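PDB 1O9R: agrobacterium tumefaciens DPS from Agrobacterium tumefaciens, which protects DNA from oxidative damage, without binding it, by oxidising ferrous iron and storing it as a ferric mineral inside a hollow twelve-subunit shell. Local coordinates for residues Leu10-Leu22 / Asp127-Phe140. Sequence-based numbering, arbitrary orientation.
Sequences LPSNAKSTVIGIL and DSDEAGDPTTADIF
The carboxylate of D133 is gripped by several groups where V18 and L10 press on it. D133 OD1 accepts the N-H of T136, with N at 3.1 Å and well above the carboxylate plane, and this bond caps helix 134-156. OD1 also forms a salt bridge with R72 of helix 48-75. T136 OG1 donates to D133 OD2 in a very short bond of 2.5 Å. R72 donates to that same OG1, so the arginine ties both residues to its helix. L10 and V18 bring methyls against D133 OD2, and L76 touches all three residues. L10 crosses D133 at about a right angle, with L10 CD2 3.4 Å from D133 OD2.

V18 divides its two methyls. V18 CG1, anti to the backbone N (chi1 170°), meets T136 CG2 tip to tip at a tight 3.4 Å. CG2 rests on A131 CB. A14 CB packs against the carbonyl O of A131 at 3.3 Å, just before G132, where a Schellman motif ends helix 103-130. One turn further along, I21 splits as well. Its CD1 lies on D127 CB, and I21 CG2 reaches F140 CZ at 3.7 Å. L22 CD2 meets F140 CZ at 3.6 Å. No hydrogen bond joins the two segments.

The segments 12-22 and 134-140 run nearly parallel, at 12°, and helix 12-42 lies over the tight turn between the last two helices of the ferritin-like four-helix bundle.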
loop_
_atom_site.group_PDB
_atom_site.type_symbol
_atom_site.label_atom_id
_atom_site.label_comp_id
_atom_site.label_asym_id
_atom_site.label_seq_id
_atom_site.Cartn_x
_atom_site.Cartn_y
_atom_site.Cartn_z
ATOM N N LEU A 10 39.482 -9.390 -0.230
ATOM C CA LEU A 10 40.064 -8.441 0.738
ATOM C C LEU A 10 41.227 -9.151 1.409
ATOM O O LEU A 10 41.122 -10.338 1.799
ATOM C CB LEU A 10 39.037 -8.072 1.834
ATOM C CG LEU A 10 39.470 -6.954 2.766
ATOM C CD1 LEU A 10 39.574 -5.600 2.097
ATOM C CD2 LEU A 10 38.522 -6.862 3.965
ATOM N N PRO A 11 42.392 -8.533 1.484
ATOM C CA PRO A 11 43.532 -9.229 2.095
ATOM C C PRO A 11 43.237 -9.835 3.433
ATOM O O PRO A 11 42.505 -9.276 4.274
ATOM C CB PRO A 11 44.606 -8.136 2.155
ATOM C CG PRO A 11 44.261 -7.281 0.987
ATOM C CD PRO A 11 42.719 -7.179 1.033
ATOM N N SER A 12 43.800 -11.021 3.709
ATOM C CA SER A 12 43.546 -11.724 4.956
ATOM C C SER A 12 43.838 -10.877 6.186
ATOM O O SER A 12 43.081 -10.996 7.162
ATOM C CB SER A 12 44.405 -13.009 5.056
ATOM O OG SER A 12 44.010 -13.841 3.971
ATOM N N ASN A 13 44.918 -10.113 6.212
ATOM C CA ASN A 13 45.202 -9.324 7.420
ATOM C C ASN A 13 44.114 -8.257 7.588
ATOM O O ASN A 13 43.762 -7.987 8.752
ATOM C CB ASN A 13 46.581 -8.675 7.419
ATOM C CG ASN A 13 47.740 -9.636 7.479
ATOM O OD1 ASN A 13 47.589 -10.765 7.934
ATOM N ND2 ASN A 13 48.910 -9.219 7.017
ATOM N N ALA A 14 43.635 -7.686 6.494
ATOM C CA ALA A 14 42.539 -6.704 6.582
ATOM C C ALA A 14 41.243 -7.400 7.044
ATOM O O ALA A 14 40.579 -6.814 7.921
ATOM C CB ALA A 14 42.271 -6.029 5.238
ATOM N N LYS A 15 40.967 -8.581 6.554
ATOM C CA LYS A 15 39.789 -9.313 7.046
ATOM C C LYS A 15 39.880 -9.505 8.555
ATOM O O LYS A 15 38.897 -9.277 9.302
ATOM C CB LYS A 15 39.617 -10.652 6.376
ATOM C CG LYS A 15 39.231 -10.647 4.891
ATOM C CD LYS A 15 39.079 -12.102 4.456
ATOM C CE LYS A 15 38.468 -12.218 3.057
ATOM N NZ LYS A 15 39.509 -12.451 2.037
ATOM N N SER A 16 41.038 -9.972 9.045
ATOM C CA SER A 16 41.110 -10.208 10.501
ATOM C C SER A 16 40.924 -8.929 11.288
ATOM O O SER A 16 40.199 -8.878 12.328
ATOM C CB SER A 16 42.533 -10.796 10.737
ATOM O OG SER A 16 42.717 -11.120 12.124
ATOM N N THR A 17 41.575 -7.844 10.876
ATOM C CA THR A 17 41.437 -6.575 11.587
ATOM C C THR A 17 39.963 -6.122 11.636
ATOM O O THR A 17 39.429 -5.689 12.657
ATOM C CB THR A 17 42.252 -5.454 10.934
ATOM O OG1 THR A 17 43.668 -5.873 11.017
ATOM C CG2 THR A 17 42.131 -4.063 11.513
ATOM N N VAL A 18 39.376 -6.177 10.432
ATOM C CA VAL A 18 38.012 -5.587 10.381
ATOM C C VAL A 18 37.034 -6.507 11.087
ATOM O O VAL A 18 36.057 -5.999 11.700
ATOM C CB VAL A 18 37.609 -5.285 8.960
ATOM C CG1 VAL A 18 36.158 -4.914 8.827
ATOM C CG2 VAL A 18 38.503 -4.142 8.421
ATOM N N ILE A 19 37.138 -7.846 11.042
ATOM C CA ILE A 19 36.258 -8.697 11.850
ATOM C C ILE A 19 36.314 -8.278 13.302
ATOM O O ILE A 19 35.285 -8.211 13.985
ATOM C CB ILE A 19 36.672 -10.184 11.643
ATOM C CG1 ILE A 19 36.196 -10.595 10.221
ATOM C CG2 ILE A 19 36.081 -11.065 12.746
ATOM C CD1 ILE A 19 36.822 -11.948 9.845
ATOM N N GLY A 20 37.518 -7.978 13.861
ATOM C CA GLY A 20 37.594 -7.543 15.253
ATOM C C GLY A 20 36.843 -6.253 15.543
ATOM O O GLY A 20 36.133 -6.127 16.527
ATOM N N ILE A 21 36.977 -5.287 14.611
ATOM C CA ILE A 21 36.272 -4.011 14.733
ATOM C C ILE A 21 34.746 -4.253 14.689
ATOM O O ILE A 21 34.025 -3.636 15.483
ATOM C CB ILE A 21 36.705 -3.068 13.608
ATOM C CG1 ILE A 21 38.213 -2.708 13.737
ATOM C CG2 ILE A 21 35.901 -1.779 13.613
ATOM C CD1 ILE A 21 38.683 -2.065 12.426
ATOM N N LEU A 22 34.287 -5.039 13.752
ATOM C CA LEU A 22 32.835 -5.301 13.602
ATOM C C LEU A 22 32.315 -6.032 14.831
ATOM O O LEU A 22 31.293 -5.577 15.339
ATOM C CB LEU A 22 32.659 -6.194 12.375
ATOM C CG LEU A 22 32.873 -5.508 11.007
ATOM C CD1 LEU A 22 33.149 -6.507 9.900
ATOM C CD2 LEU A 22 31.599 -4.699 10.683
ATOM N N ASP A 127 39.108 3.348 11.264
ATOM C CA ASP A 127 39.948 2.127 11.368
ATOM C C ASP A 127 39.716 1.192 10.189
ATOM O O ASP A 127 40.616 0.447 9.768
ATOM C CB ASP A 127 39.767 1.404 12.676
ATOM C CG ASP A 127 40.261 2.212 13.874
ATOM O OD1 ASP A 127 39.853 2.052 15.023
ATOM O OD2 ASP A 127 41.116 3.115 13.628
ATOM N N SER A 128 38.439 1.075 9.753
ATOM C CA SER A 128 38.152 0.217 8.619
ATOM C C SER A 128 38.744 0.756 7.324
ATOM O O SER A 128 39.245 -0.092 6.531
ATOM C CB SER A 128 36.612 0.112 8.399
ATOM O OG SER A 128 35.994 -0.477 9.491
ATOM N N ASP A 129 38.668 2.060 7.115
ATOM C CA ASP A 129 39.298 2.663 5.932
ATOM C C ASP A 129 40.818 2.436 6.002
ATOM O O ASP A 129 41.465 2.127 4.989
ATOM C CB ASP A 129 39.102 4.179 5.996
ATOM C CG ASP A 129 39.898 4.951 4.959
ATOM O OD1 ASP A 129 40.910 5.604 5.308
ATOM O OD2 ASP A 129 39.536 4.882 3.794
ATOM N N GLU A 130 41.397 2.605 7.187
ATOM C CA GLU A 130 42.867 2.408 7.293
ATOM C C GLU A 130 43.249 0.983 6.952
ATOM O O GLU A 130 44.356 0.749 6.412
ATOM C CB GLU A 130 43.238 2.759 8.723
ATOM C CG GLU A 130 43.501 4.247 8.952
ATOM C CD GLU A 130 43.750 4.438 10.444
ATOM O OE1 GLU A 130 44.798 3.947 10.908
ATOM O OE2 GLU A 130 42.890 4.973 11.179
ATOM N N ALA A 131 42.389 0.008 7.225
ATOM C CA ALA A 131 42.646 -1.397 6.884
ATOM C C ALA A 131 42.432 -1.644 5.399
ATOM O O ALA A 131 42.780 -2.768 4.954
ATOM C CB ALA A 131 41.776 -2.327 7.728
ATOM N N GLY A 132 41.970 -0.711 4.578
ATOM C CA GLY A 132 41.805 -0.948 3.162
ATOM C C GLY A 132 40.453 -1.567 2.821
ATOM O O GLY A 132 40.287 -2.195 1.775
ATOM N N ASP A 133 39.456 -1.314 3.685
ATOM C CA ASP A 133 38.119 -1.920 3.451
ATOM C C ASP A 133 37.064 -0.827 3.383
ATOM O O ASP A 133 36.289 -0.589 4.381
ATOM C CB ASP A 133 37.852 -2.936 4.557
ATOM C CG ASP A 133 36.557 -3.725 4.352
ATOM O OD1 ASP A 133 35.860 -3.441 3.351
ATOM O OD2 ASP A 133 36.294 -4.602 5.206
ATOM N N PRO A 134 36.938 -0.092 2.319
ATOM C CA PRO A 134 35.933 0.957 2.215
ATOM C C PRO A 134 34.526 0.379 2.231
ATOM O O PRO A 134 33.623 1.165 2.604
ATOM C CB PRO A 134 36.237 1.687 0.906
ATOM C CG PRO A 134 37.308 0.942 0.252
ATOM C CD PRO A 134 37.825 -0.146 1.125
ATOM N N THR A 135 34.271 -0.856 1.861
ATOM C CA THR A 135 32.926 -1.424 1.928
ATOM C C THR A 135 32.453 -1.498 3.367
ATOM O O THR A 135 31.361 -1.058 3.765
ATOM C CB THR A 135 32.858 -2.758 1.222
ATOM O OG1 THR A 135 33.179 -2.442 -0.163
ATOM C CG2 THR A 135 31.496 -3.417 1.311
ATOM N N THR A 136 33.321 -1.997 4.255
ATOM C CA THR A 136 32.997 -2.061 5.657
ATOM C C THR A 136 32.952 -0.641 6.214
ATOM O O THR A 136 32.085 -0.291 7.012
ATOM C CB THR A 136 34.071 -2.817 6.469
ATOM O OG1 THR A 136 33.993 -4.150 6.034
ATOM C CG2 THR A 136 33.786 -2.650 7.981
ATOM N N ALA A 137 33.841 0.271 5.791
ATOM C CA ALA A 137 33.773 1.639 6.298
ATOM C C ALA A 137 32.419 2.268 5.921
ATOM O O ALA A 137 31.909 3.040 6.734
ATOM C CB ALA A 137 34.943 2.502 5.758
ATOM N N ASP A 138 31.861 1.934 4.760
ATOM C CA ASP A 138 30.560 2.506 4.400
ATOM C C ASP A 138 29.455 1.980 5.297
ATOM O O ASP A 138 28.540 2.763 5.628
ATOM C CB ASP A 138 30.312 2.066 2.945
ATOM C CG ASP A 138 29.036 2.728 2.394
ATOM O OD1 ASP A 138 28.038 2.010 2.172
ATOM O OD2 ASP A 138 29.066 3.949 2.218
ATOM N N ILE A 139 29.538 0.737 5.730
ATOM C CA ILE A 139 28.539 0.174 6.667
ATOM C C ILE A 139 28.596 0.998 7.943
ATOM O O ILE A 139 27.549 1.362 8.541
ATOM C CB ILE A 139 28.828 -1.313 6.921
ATOM C CG1 ILE A 139 28.379 -2.109 5.687
ATOM C CG2 ILE A 139 28.106 -1.813 8.193
ATOM C CD1 ILE A 139 28.929 -3.543 5.682
ATOM N N PHE A 140 29.835 1.301 8.426
ATOM C CA PHE A 140 29.920 2.066 9.672
ATOM C C PHE A 140 29.522 3.521 9.425
ATOM O O PHE A 140 28.979 4.178 10.338
ATOM C CB PHE A 140 31.364 2.023 10.236
ATOM C CG PHE A 140 31.687 0.738 10.941
ATOM C CD1 PHE A 140 32.786 -0.007 10.494
ATOM C CD2 PHE A 140 30.963 0.313 12.044
ATOM C CE1 PHE A 140 33.130 -1.168 11.160
ATOM C CE2 PHE A 140 31.323 -0.850 12.674
ATOM C CZ PHE A 140 32.422 -1.598 12.248
#